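Local coordinates for putative glutathione-regulated potassium-efflux system protein KefB (PDB 3C85) that probably forms part of an antiporter for potassium efflux, this chain being its nucleotide-binding TrkA-N (RCK-type) domain, at residues 94-98 and 125-129; 106-111 and 131-137; 62-66 and 82-86. All blocks are in the same frame, centred on the assembly; numbering follows the deposited sequence. Where two conformers were deposited one is given.

Interaction 1: 94-98 and 125-129; sequences PDFWE and QLQRR
Trp97 lies with one face of its indole against the aliphatic start of Gln125. The CB of Gln125 sits over the five-membered ring, 3.6 Å from its centroid and 24° off the normal, a CH-pi contact. The nearest single pair is Trp97 CD1 to Gln125 CB at 3.4 Å, with Gln125 CG close behind on the same side, 3.6 Å from CD1. On the opposite face CD2 of the preceding Phe96 rests near the rim, so the indole is held between a ring and an alkyl chain. Its six-membered end reaches farther along helix 116-128, where CZ3 of Trp97 meets the CD1 methyl of Leu126 at 4.0 Å. With CG of Trp97 beside its backbone N and opposite its carbonyl carbon (chi1 -72°), the ring leaves the short helix 94-98 toward the longer one. The pair of helices flanks the parallel sheet of this Rossmann-type TrkA-N domain; Trp97 also touches Leu43 and Leu45 of strand 42-45, and its NE1 donates to the carbonyl of Ala91, a residue of the AMP site. That bond satisfies the indole N-H and ties the helix to the loop carrying the nucleotide contact. Outside the indole, Arg129 bends at chi2 (84°) and brings its guanidinium back across the first turn of helix 94-98. Trp97 CB stands over the centre of that flat group, 3.5 Å from Arg129 CZ. Arg129 NH2 comes 3.0 Å from Pro94 O, and CG of Glu98 lies at the guanidinium's edge, 3.7 Å from the same NH2. The carboxylate stops short of a salt bridge, Glu98 OE2 being 4.4 Å from Arg129 NH2, where a weak attraction is possible.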
ATOM      1  N   PRO A  94      25.165  14.168   2.880  1.00 36.62           N
ATOM      2  CA  PRO A  94      26.438  13.601   2.426  1.00 36.84           C
ATOM      3  C   PRO A  94      27.342  13.111   3.540  1.00 38.23           C
ATOM      4  O   PRO A  94      28.110  12.172   3.319  1.00 38.58           O
ATOM      5  CB  PRO A  94      27.149  14.779   1.707  1.00 36.83           C
ATOM      6  CG  PRO A  94      26.324  15.969   1.916  1.00 38.10           C
ATOM      7  CD  PRO A  94      24.920  15.488   2.261  1.00 36.59           C
ATOM      8  N   ASP A  95      27.282  13.761   4.706  1.00 38.96           N
ATOM      9  CA  ASP A  95      28.093  13.387   5.868  1.00 39.94           C
ATOM     10  C   ASP A  95      27.640  12.046   6.468  1.00 39.13           C
ATOM     11  O   ASP A  95      28.456  11.306   7.016  1.00 39.71           O
ATOM     12  CB  ASP A  95      28.015  14.463   6.959  1.00 41.11           C
ATOM     13  CG  ASP A  95      28.797  15.713   6.617  1.00 45.73           C
ATOM     14  OD1 ASP A  95      29.467  15.764   5.555  1.00 48.80           O
ATOM     15  OD2 ASP A  95      28.743  16.664   7.441  1.00 50.61           O
ATOM     16  N   PHE A  96      26.352  11.745   6.382  1.00 37.78           N
ATOM     17  CA  PHE A  96      25.851  10.420   6.759  1.00 37.05           C
ATOM     18  C   PHE A  96      26.486   9.375   5.857  1.00 36.86           C
ATOM     19  O   PHE A  96      27.041   8.410   6.337  1.00 36.70           O
ATOM     20  CB  PHE A  96      24.334  10.322   6.649  1.00 36.25           C
ATOM     21  CG  PHE A  96      23.819   8.922   6.797  1.00 35.89           C
ATOM     22  CD1 PHE A  96      23.756   8.332   8.049  1.00 35.13           C
ATOM     23  CD2 PHE A  96      23.443   8.173   5.682  1.00 36.28           C
ATOM     24  CE1 PHE A  96      23.274   7.027   8.211  1.00 34.75           C
ATOM     25  CE2 PHE A  96      22.974   6.865   5.835  1.00 38.00           C
ATOM     26  CZ  PHE A  96      22.912   6.288   7.116  1.00 36.37           C
ATOM     27  N   TRP A  97      26.418   9.592   4.544  1.00 36.42           N
ATOM     28  CA  TRP A  97      26.944   8.637   3.579  1.00 36.89           C
ATOM     29  C   TRP A  97      28.458   8.433   3.665  1.00 38.58           C
ATOM     30  O   TRP A  97      28.972   7.355   3.322  1.00 37.73           O
ATOM     31  CB  TRP A  97      26.492   9.027   2.178  1.00 36.68           C
ATOM     32  CG  TRP A  97      25.019   8.746   1.991  1.00 35.42           C
ATOM     33  CD1 TRP A  97      23.983   9.624   2.113  1.00 35.44           C
ATOM     34  CD2 TRP A  97      24.439   7.467   1.719  1.00 34.51           C
ATOM     35  NE1 TRP A  97      22.769   8.968   1.891  1.00 33.89           N
ATOM     36  CE2 TRP A  97      23.026   7.642   1.664  1.00 36.02           C
ATOM     37  CE3 TRP A  97      24.974   6.185   1.516  1.00 35.81           C
ATOM     38  CZ2 TRP A  97      22.144   6.590   1.405  1.00 34.49           C
ATOM     39  CZ3 TRP A  97      24.094   5.133   1.260  1.00 36.80           C
ATOM     40  CH2 TRP A  97      22.695   5.347   1.207  1.00 36.84           C
ATOM     41  N   GLU A  98      29.144   9.431   4.172  1.00 39.19           N
ATOM     42  CA  GLU A  98      30.582   9.356   4.311  1.00 42.07           C
ATOM     43  C   GLU A  98      30.966   8.397   5.424  1.00 41.77           C
ATOM     44  O   GLU A  98      32.044   7.885   5.430  1.00 41.75           O
ATOM     45  CB  GLU A  98      31.184  10.739   4.536  1.00 42.56           C
ATOM     46  CG  GLU A  98      31.704  11.394   3.274  1.00 49.11           C
ATOM     47  CD  GLU A  98      33.065  10.879   2.889  1.00 55.07           C
ATOM     48  OE1 GLU A  98      33.980  10.996   3.704  1.00 59.20           O
ATOM     49  OE2 GLU A  98      33.222  10.338   1.781  1.00 58.33           O
ATOM     50  N   GLN A 125      22.824  10.678  -3.498  1.00 35.54           N
ATOM     51  CA  GLN A 125      23.943  10.365  -2.616  1.00 35.39           C
ATOM     52  C   GLN A 125      24.486   8.984  -2.952  1.00 35.73           C
ATOM     53  O   GLN A 125      25.699   8.780  -3.015  1.00 36.18           O
ATOM     54  CB  GLN A 125      23.527  10.457  -1.142  1.00 35.11           C
ATOM     55  CG  GLN A 125      23.296  11.862  -0.643  1.00 36.01           C
ATOM     56  CD  GLN A 125      24.486  12.774  -0.904  1.00 40.06           C
ATOM     57  OE1 GLN A 125      25.627  12.431  -0.605  1.00 41.66           O
ATOM     58  NE2 GLN A 125      24.217  13.950  -1.454  1.00 41.57           N
ATOM     59  N   LEU A 126      23.574   8.053  -3.205  0.50 35.53           N
ATOM     60  CA  LEU A 126      23.917   6.679  -3.541  0.50 35.58           C
ATOM     61  C   LEU A 126      24.636   6.599  -4.882  0.50 36.82           C
ATOM     62  O   LEU A 126      25.525   5.768  -5.069  0.50 36.52           O
ATOM     63  CB  LEU A 126      22.625   5.876  -3.591  0.50 35.61           C
ATOM     64  CG  LEU A 126      22.559   4.354  -3.609  0.50 35.62           C
ATOM     65  CD1 LEU A 126      23.313   3.729  -2.445  0.50 33.06           C
ATOM     66  CD2 LEU A 126      21.088   3.969  -3.555  0.50 34.08           C
ATOM     67  N   GLN A 127      24.235   7.461  -5.813  1.00 37.02           N
ATOM     68  CA  GLN A 127      24.858   7.537  -7.137  1.00 39.19           C
ATOM     69  C   GLN A 127      26.260   8.129  -7.111  1.00 40.87           C
ATOM     70  O   GLN A 127      27.158   7.701  -7.861  1.00 41.84           O
ATOM     71  CB  GLN A 127      23.989   8.328  -8.090  1.00 38.55           C
ATOM     72  CG  GLN A 127      22.777   7.554  -8.474  1.00 38.39           C
ATOM     73  CD  GLN A 127      21.751   8.388  -9.179  1.00 37.16           C
ATOM     74  OE1 GLN A 127      20.920   7.848  -9.887  1.00 37.01           O
ATOM     75  NE2 GLN A 127      21.787   9.708  -8.975  1.00 37.05           N
ATOM     76  N   ARG A 128      26.481   9.097  -6.239  1.00 42.74           N
ATOM     77  CA  ARG A 128      27.813   9.648  -6.216  1.00 45.12           C
ATOM     78  C   ARG A 128      28.834   8.850  -5.393  1.00 45.78           C
ATOM     79  O   ARG A 128      30.037   9.134  -5.445  1.00 45.74           O
ATOM     80  CB  ARG A 128      27.808  11.156  -5.982  1.00 46.35           C
ATOM     81  CG  ARG A 128      27.415  11.624  -4.657  1.00 49.19           C
ATOM     82  CD  ARG A 128      27.244  13.132  -4.736  1.00 56.03           C
ATOM     83  NE  ARG A 128      27.735  13.772  -3.520  1.00 59.84           N
ATOM     84  CZ  ARG A 128      28.945  14.303  -3.387  1.00 61.89           C
ATOM     85  NH1 ARG A 128      29.800  14.298  -4.407  1.00 62.79           N
ATOM     86  NH2 ARG A 128      29.299  14.858  -2.229  1.00 61.64           N
ATOM     87  N   ARG A 129      28.355   7.830  -4.677  1.00 45.62           N
ATOM     88  CA  ARG A 129      29.230   6.807  -4.090  1.00 46.45           C
ATOM     89  C   ARG A 129      29.346   5.577  -4.988  1.00 45.47           C
ATOM     90  O   ARG A 129      29.876   4.565  -4.556  1.00 45.62           O
ATOM     91  CB  ARG A 129      28.728   6.376  -2.705  1.00 47.27           C
ATOM     92  CG  ARG A 129      29.270   7.214  -1.549  1.00 50.50           C
ATOM     93  CD  ARG A 129      28.448   8.461  -1.346  1.00 54.22           C
ATOM     94  NE  ARG A 129      29.114   9.468  -0.514  1.00 57.18           N
ATOM     95  CZ  ARG A 129      28.533  10.624  -0.188  1.00 58.20           C
ATOM     96  NH1 ARG A 129      27.297  10.877  -0.626  1.00 56.07           N
ATOM     97  NH2 ARG A 129      29.164  11.510   0.579  1.00 56.94           N
TER

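Interaction 2: 106-111 and 131-137; sequences VKLVLL and YKGQIAA
Val109 lays its CG2 methyl over one face of the Tyr131 ring, 4.0 Å from the centroid and offset toward the rim. The other face of the phenol is covered by the backbone N of Gly133, so the ring is clamped between a strand side chain and its own turn. CG1 of Val106 crosses at about a right angle and touches Tyr131 CE1 at 3.8 Å. With CG opposite its backbone N (chi1 168°), Tyr131 points its OH at the backbone of Lys107 and Leu108, and this OH donates to Gln134 O at 2.8 Å. That carbonyl oxygen is gripped twice, since Val109 N also donates to it at 3.0 Å. The backbones pair as parallel strands: Gln134 N bonds to Lys107 O ahead of it, and Ala136 N to Val109 O at 2.9 Å and Leu111 N to Ala136 O at 2.8 Å follow, while the short strand axes diverge by 18°. On one face Leu111 meets the CG2 methyl of Ile135 and the CB of Ala137, next to Leu123 and Leu126 of helix 116-128, which Ile135 touches. On the other, CD2 of Leu110 touches Ala136 CB at 3.9 Å; here helix 49-62 packs on Leu110, and Phe167 and Val171 of the second subunit meet Leu110 and Ala136. Lys107 NZ bonds to Gln178 O of that subunit. Strand 108-111, helix 116-128 and strand 134-139 thus make a beta-alpha-beta crossover, the repeating element of the Rossmann fold.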
ATOM      1  N   VAL A 106      25.305  -5.002   0.011  1.00 38.28           N
ATOM      2  CA  VAL A 106      23.958  -4.394  -0.269  1.00 37.19           C
ATOM      3  C   VAL A 106      23.606  -4.511  -1.745  1.00 35.92           C
ATOM      4  O   VAL A 106      24.320  -3.943  -2.579  1.00 36.35           O
ATOM      5  CB  VAL A 106      23.886  -2.895   0.172  1.00 36.47           C
ATOM      6  CG1 VAL A 106      22.550  -2.220  -0.277  1.00 33.58           C
ATOM      7  CG2 VAL A 106      23.988  -2.767   1.659  1.00 37.50           C
ATOM      8  N   LYS A 107      22.525  -5.238  -2.060  1.00 33.77           N
ATOM      9  CA  LYS A 107      22.100  -5.551  -3.447  1.00 33.04           C
ATOM     10  C   LYS A 107      20.850  -4.794  -3.834  1.00 30.47           C
ATOM     11  O   LYS A 107      20.504  -4.707  -5.023  1.00 28.93           O
ATOM     12  CB  LYS A 107      21.758  -7.047  -3.612  1.00 33.58           C
ATOM     13  CG  LYS A 107      22.920  -7.964  -3.481  1.00 37.34           C
ATOM     14  CD  LYS A 107      22.500  -9.396  -3.671  1.00 42.34           C
ATOM     15  CE  LYS A 107      23.723 -10.298  -3.513  1.00 47.11           C
ATOM     16  NZ  LYS A 107      23.343 -11.732  -3.682  1.00 49.52           N
ATOM     17  N   LEU A 108      20.164  -4.275  -2.816  1.00 28.73           N
ATOM     18  CA  LEU A 108      18.914  -3.567  -2.989  1.00 27.91           C
ATOM     19  C   LEU A 108      18.757  -2.426  -1.993  1.00 26.49           C
ATOM     20  O   LEU A 108      18.988  -2.584  -0.779  1.00 27.57           O
ATOM     21  CB  LEU A 108      17.742  -4.547  -2.899  1.00 27.80           C
ATOM     22  CG  LEU A 108      16.343  -3.911  -2.999  1.00 27.01           C
ATOM     23  CD1 LEU A 108      16.093  -3.274  -4.413  1.00 25.65           C
ATOM     24  CD2 LEU A 108      15.248  -4.940  -2.597  1.00 28.71           C
ATOM     25  N   VAL A 109      18.428  -1.250  -2.514  1.00 25.29           N
ATOM     26  CA  VAL A 109      18.087  -0.122  -1.673  1.00 23.81           C
ATOM     27  C   VAL A 109      16.606   0.215  -1.913  1.00 22.52           C
ATOM     28  O   VAL A 109      16.183   0.345  -3.076  1.00 22.22           O
ATOM     29  CB  VAL A 109      18.964   1.125  -1.946  1.00 23.30           C
ATOM     30  CG1 VAL A 109      18.494   2.276  -1.038  1.00 24.34           C
ATOM     31  CG2 VAL A 109      20.454   0.816  -1.736  1.00 24.87           C
ATOM     32  N   LEU A 110      15.822   0.341  -0.827  1.00 21.41           N
ATOM     33  CA  LEU A 110      14.420   0.811  -0.902  1.00 21.09           C
ATOM     34  C   LEU A 110      14.318   2.265  -0.464  1.00 21.62           C
ATOM     35  O   LEU A 110      14.728   2.608   0.630  1.00 21.53           O
ATOM     36  CB  LEU A 110      13.482  -0.043  -0.048  1.00 21.42           C
ATOM     37  CG  LEU A 110      13.461  -1.541  -0.423  1.00 21.01           C
ATOM     38  CD1 LEU A 110      12.383  -2.257   0.420  1.00 22.16           C
ATOM     39  CD2 LEU A 110      13.168  -1.745  -1.910  1.00 23.39           C
ATOM     40  N   LEU A 111      13.838   3.127  -1.324  1.00 20.58           N
ATOM     41  CA  LEU A 111      13.673   4.505  -0.993  1.00 21.68           C
ATOM     42  C   LEU A 111      12.262   4.742  -0.407  1.00 21.56           C
ATOM     43  O   LEU A 111      11.302   4.761  -1.105  1.00 21.60           O
ATOM     44  CB  LEU A 111      13.904   5.372  -2.210  1.00 21.40           C
ATOM     45  CG  LEU A 111      15.230   5.247  -2.954  1.00 22.79           C
ATOM     46  CD1 LEU A 111      15.269   6.254  -4.079  1.00 23.03           C
ATOM     47  CD2 LEU A 111      16.288   5.474  -2.011  1.00 25.10           C
ATOM     48  N   TYR A 131      27.208   3.210  -6.125  1.00 40.66           N
ATOM     49  CA  TYR A 131      26.435   2.013  -5.715  1.00 39.14           C
ATOM     50  C   TYR A 131      26.045   1.230  -6.928  1.00 39.89           C
ATOM     51  O   TYR A 131      25.572   1.770  -7.870  1.00 40.58           O
ATOM     52  CB  TYR A 131      25.150   2.365  -4.907  1.00 38.00           C
ATOM     53  CG  TYR A 131      24.135   1.213  -4.694  1.00 34.93           C
ATOM     54  CD1 TYR A 131      24.435   0.121  -3.896  1.00 32.56           C
ATOM     55  CD2 TYR A 131      22.887   1.230  -5.282  1.00 33.75           C
ATOM     56  CE1 TYR A 131      23.523  -0.926  -3.712  1.00 31.52           C
ATOM     57  CE2 TYR A 131      21.973   0.204  -5.095  1.00 31.04           C
ATOM     58  CZ  TYR A 131      22.287  -0.870  -4.315  1.00 30.16           C
ATOM     59  OH  TYR A 131      21.394  -1.877  -4.141  1.00 31.32           O
ATOM     60  N   LYS A 132      26.268  -0.054  -6.884  1.00 40.51           N
ATOM     61  CA  LYS A 132      25.956  -0.854  -8.031  1.00 40.23           C
ATOM     62  C   LYS A 132      24.710  -1.681  -7.962  1.00 38.92           C
ATOM     63  O   LYS A 132      24.291  -2.171  -8.977  1.00 39.54           O
ATOM     64  CB  LYS A 132      27.133  -1.715  -8.459  1.00 41.77           C
ATOM     65  CG  LYS A 132      28.327  -0.905  -8.999  1.00 41.62           C
ATOM     66  CD  LYS A 132      29.459  -1.776  -9.424  1.00 44.58           C
ATOM     67  CE  LYS A 132      30.608  -0.966  -9.930  1.00 44.87           C
ATOM     68  NZ  LYS A 132      31.788  -1.789 -10.364  1.00 49.60           N
ATOM     69  N   GLY A 133      24.107  -1.863  -6.803  1.00 37.53           N
ATOM     70  CA  GLY A 133      22.984  -2.737  -6.941  1.00 33.49           C
ATOM     71  C   GLY A 133      21.758  -2.039  -7.471  1.00 32.19           C
ATOM     72  O   GLY A 133      21.836  -1.079  -8.179  1.00 29.98           O
ATOM     73  N   GLN A 134      20.623  -2.578  -7.094  1.00 29.54           N
ATOM     74  CA  GLN A 134      19.345  -2.122  -7.586  1.00 29.57           C
ATOM     75  C   GLN A 134      18.713  -1.161  -6.591  1.00 27.70           C
ATOM     76  O   GLN A 134      19.058  -1.141  -5.458  1.00 27.37           O
ATOM     77  CB  GLN A 134      18.452  -3.313  -7.886  1.00 28.57           C
ATOM     78  CG  GLN A 134      19.053  -4.306  -8.868  1.00 32.93           C
ATOM     79  CD  GLN A 134      18.123  -5.374  -9.289  1.00 32.86           C
ATOM     80  OE1 GLN A 134      17.613  -5.340 -10.375  1.00 41.66           O
ATOM     81  NE2 GLN A 134      17.900  -6.319  -8.450  1.00 33.58           N
ATOM     82  N   ILE A 135      17.815  -0.345  -7.064  1.00 26.54           N
ATOM     83  CA  ILE A 135      17.137   0.606  -6.232  1.00 25.93           C
ATOM     84  C   ILE A 135      15.665   0.601  -6.614  1.00 25.55           C
ATOM     85  O   ILE A 135      15.341   0.613  -7.761  1.00 25.06           O
ATOM     86  CB  ILE A 135      17.666   1.975  -6.456  1.00 25.62           C
ATOM     87  CG1 ILE A 135      19.161   2.042  -6.216  1.00 26.41           C
ATOM     88  CG2 ILE A 135      16.967   2.931  -5.647  1.00 24.17           C
ATOM     89  CD1 ILE A 135      19.788   3.296  -6.709  1.00 27.79           C
ATOM     90  N   ALA A 136      14.808   0.571  -5.616  1.00 25.47           N
ATOM     91  CA  ALA A 136      13.387   0.739  -5.789  1.00 24.55           C
ATOM     92  C   ALA A 136      12.835   1.857  -4.935  1.00 24.32           C
ATOM     93  O   ALA A 136      13.339   2.168  -3.923  1.00 24.65           O
ATOM     94  CB  ALA A 136      12.676  -0.481  -5.567  1.00 24.66           C
ATOM     95  N   ALA A 137      11.789   2.471  -5.427  1.00 24.56           N
ATOM     96  CA  ALA A 137      11.215   3.678  -4.832  1.00 23.42           C
ATOM     97  C   ALA A 137       9.697   3.617  -4.819  1.00 23.67           C
ATOM     98  O   ALA A 137       9.064   2.852  -5.581  1.00 22.08           O
ATOM     99  CB  ALA A 137      11.692   4.883  -5.571  1.00 24.38           C
TER

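Interaction 3: 62-66 and 82-86; sequences YGKIS and EGRNV
The two loops come no nearer than 7.1 Å between the CA atoms of Ser66 and Asn85, and each leaves a helix through a glycine with positive phi, 82° at Gly63 and 93° at Gly83, the latter closing helix 73-81 in a Schellman motif. Lys64, at the centre of an inverse gamma turn, bridges the gap. Its chain starts opposite the backbone N, then bends at chi2 and chi3, crossing the Asn85 side chain at about a right angle. CE of Lys64 lies obliquely above the amide, 3.3 Å from Asn85 OD1, and NZ donates to Asn85 OD1 at 2.9 Å from well above the carbonyl plane (59°) rather than along a lone pair. The same NZ comes 2.7 Å from Gly83 O. The loops lead into neighbouring parallel strands, 66-70 and 86-88, at one side of the Rossmann-type sheet; strand 66-70 ends at Glu70, part of the AMP site. A water also links Ser66, at the start of strand 66-70, to Asn85, just ahead of strand 86-88: it donates to Ser66 O at 2.8 Å and accepts from Asn85 ND2 at 2.9 Å. Both ends of the Asn85 amide are therefore engaged, which fixes its rotation. Arg84 turns the other way, its NH1 meeting the anti lone pair of Glu82 OE1 at 2.7 Å near the guanidinium plane. A second salt bridge, from Arg84 NE to Asp56, ties this loop to helix 49-62, whose Tyr55 OH bonds to the backbone N of Asn85.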
ATOM      1  N   TYR A  62      12.621 -13.723   3.666  1.00 43.14           N
ATOM      2  CA  TYR A  62      14.072 -13.911   3.560  1.00 43.03           C
ATOM      3  C   TYR A  62      14.871 -13.908   4.869  1.00 42.06           C
ATOM      4  O   TYR A  62      16.076 -14.117   4.840  1.00 42.12           O
ATOM      5  CB  TYR A  62      14.644 -12.827   2.650  1.00 44.29           C
ATOM      6  CG  TYR A  62      14.060 -12.828   1.267  1.00 45.86           C
ATOM      7  CD1 TYR A  62      14.422 -13.805   0.333  1.00 46.73           C
ATOM      8  CD2 TYR A  62      13.145 -11.849   0.881  1.00 46.31           C
ATOM      9  CE1 TYR A  62      13.897 -13.798  -0.952  1.00 46.77           C
ATOM     10  CE2 TYR A  62      12.597 -11.843  -0.401  1.00 46.72           C
ATOM     11  CZ  TYR A  62      12.985 -12.822  -1.314  1.00 48.28           C
ATOM     12  OH  TYR A  62      12.452 -12.824  -2.593  1.00 49.00           O
ATOM     13  N   GLY A  63      14.236 -13.639   6.002  1.00 40.71           N
ATOM     14  CA  GLY A  63      14.963 -13.559   7.267  1.00 38.97           C
ATOM     15  C   GLY A  63      15.617 -12.197   7.441  1.00 38.66           C
ATOM     16  O   GLY A  63      15.234 -11.229   6.791  1.00 38.80           O
ATOM     17  N   LYS A  64      16.629 -12.127   8.281  1.00 37.03           N
ATOM     18  CA  LYS A  64      17.177 -10.857   8.746  1.00 36.84           C
ATOM     19  C   LYS A  64      18.202 -10.236   7.747  1.00 35.10           C
ATOM     20  O   LYS A  64      19.414 -10.205   8.000  1.00 35.40           O
ATOM     21  CB  LYS A  64      17.811 -11.116  10.119  1.00 38.18           C
ATOM     22  CG  LYS A  64      18.500  -9.954  10.826  1.00 40.29           C
ATOM     23  CD  LYS A  64      17.536  -9.226  11.759  1.00 43.18           C
ATOM     24  CE  LYS A  64      18.233  -8.883  13.047  1.00 43.44           C
ATOM     25  NZ  LYS A  64      17.421  -8.110  14.002  1.00 43.32           N
ATOM     26  N   ILE A  65      17.698  -9.707   6.642  1.00 32.36           N
ATOM     27  CA  ILE A  65      18.547  -9.286   5.523  1.00 30.52           C
ATOM     28  C   ILE A  65      18.599  -7.781   5.339  1.00 29.68           C
ATOM     29  O   ILE A  65      19.309  -7.285   4.422  1.00 28.73           O
ATOM     30  CB  ILE A  65      18.068  -9.908   4.208  1.00 30.10           C
ATOM     31  CG1 ILE A  65      16.606  -9.543   3.910  1.00 29.35           C
ATOM     32  CG2 ILE A  65      18.234 -11.411   4.267  1.00 31.85           C
ATOM     33  CD1 ILE A  65      16.224  -9.712   2.401  1.00 30.05           C
ATOM     34  N   SER A  66      17.849  -7.062   6.184  1.00 27.42           N
ATOM     35  CA  SER A  66      17.699  -5.616   5.987  1.00 25.87           C
ATOM     36  C   SER A  66      18.320  -4.765   7.081  1.00 25.73           C
ATOM     37  O   SER A  66      18.389  -5.194   8.229  1.00 25.45           O
ATOM     38  CB  SER A  66      16.214  -5.223   5.879  1.00 26.16           C
ATOM     39  OG  SER A  66      15.528  -5.906   4.838  1.00 25.13           O
ATOM     40  N   GLU A  82      12.047  -3.455  19.371  1.00 35.12           N
ATOM     41  CA  GLU A  82      11.188  -4.433  18.709  1.00 36.11           C
ATOM     42  C   GLU A  82      11.984  -5.493  17.897  1.00 35.22           C
ATOM     43  O   GLU A  82      11.391  -6.336  17.246  1.00 36.00           O
ATOM     44  CB  GLU A  82      10.114  -3.733  17.843  1.00 35.77           C
ATOM     45  CG  GLU A  82       9.051  -2.979  18.658  1.00 37.91           C
ATOM     46  CD  GLU A  82       8.167  -1.995  17.847  1.00 38.71           C
ATOM     47  OE1 GLU A  82       8.115  -2.021  16.599  1.00 43.67           O
ATOM     48  OE2 GLU A  82       7.505  -1.168  18.476  1.00 41.49           O
ATOM     49  N   GLY A  83      13.310  -5.460  17.951  1.00 34.15           N
ATOM     50  CA  GLY A  83      14.131  -6.492  17.301  1.00 33.45           C
ATOM     51  C   GLY A  83      14.590  -6.160  15.882  1.00 32.15           C
ATOM     52  O   GLY A  83      15.305  -6.959  15.255  1.00 33.60           O
ATOM     53  N   ARG A  84      14.209  -4.985  15.369  1.00 29.85           N
ATOM     54  CA  ARG A  84      14.573  -4.585  14.005  1.00 28.63           C
ATOM     55  C   ARG A  84      15.975  -3.925  13.955  1.00 28.74           C
ATOM     56  O   ARG A  84      16.357  -3.219  14.885  1.00 27.59           O
ATOM     57  CB  ARG A  84      13.532  -3.632  13.433  1.00 28.41           C
ATOM     58  CG  ARG A  84      12.146  -4.230  13.239  1.00 28.03           C
ATOM     59  CD  ARG A  84      11.287  -3.290  12.378  1.00 27.35           C
ATOM     60  NE  ARG A  84       9.918  -3.776  12.367  1.00 28.26           N
ATOM     61  CZ  ARG A  84       8.998  -3.429  13.259  1.00 29.63           C
ATOM     62  NH1 ARG A  84       9.289  -2.560  14.215  1.00 29.60           N
ATOM     63  NH2 ARG A  84       7.781  -3.955  13.195  1.00 30.66           N
ATOM     64  N   ASN A  85      16.752  -4.204  12.901  1.00 27.60           N
ATOM     65  CA  ASN A  85      18.065  -3.546  12.742  1.00 27.47           C
ATOM     66  C   ASN A  85      17.839  -2.202  12.106  1.00 27.06           C
ATOM     67  O   ASN A  85      17.701  -2.099  10.879  1.00 26.17           O
ATOM     68  CB  ASN A  85      19.068  -4.367  11.920  1.00 28.34           C
ATOM     69  CG  ASN A  85      19.571  -5.601  12.659  1.00 30.03           C
ATOM     70  OD1 ASN A  85      19.187  -5.859  13.801  1.00 32.03           O
ATOM     71  ND2 ASN A  85      20.415  -6.380  11.998  1.00 31.49           N
ATOM     72  N   VAL A  86      17.772  -1.176  12.946  1.00 25.94           N
ATOM     73  CA  VAL A  86      17.522   0.174  12.474  1.00 25.92           C
ATOM     74  C   VAL A  86      18.508   1.120  13.156  1.00 26.79           C
ATOM     75  O   VAL A  86      18.701   1.052  14.366  1.00 27.16           O
ATOM     76  CB  VAL A  86      16.049   0.626  12.735  1.00 25.75           C
ATOM     77  CG1 VAL A  86      15.847   2.102  12.306  1.00 23.90           C
ATOM     78  CG2 VAL A  86      15.103  -0.263  11.942  1.00 24.08           C
TER
HETATM   79  O   HOH W   1      20.954  -5.564   9.298  1.00 31.73           O

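Along the chain interaction 3 closes first, and interactions 1 and 2 then interleave, their segments alternating. All three lie in one Rossmann-type TrkA-N domain built on a single parallel sheet. Interaction 2 joins two adjacent strands of that sheet; interaction 3 lies at the start of the strands on the far side of strand 42-45. Interactions 1 and 2, with centres 13 Å apart, touch: Leu126 of helix 116-128 packs its CD2 methyl on Val109 and Ile135. Interaction 3 stays separate, its centre about 17 Å from that of interaction 2 and 23 Å from that of interaction 1. Interactions 2 and 3 also meet the second subunit, linking the sheet to the dimer interface.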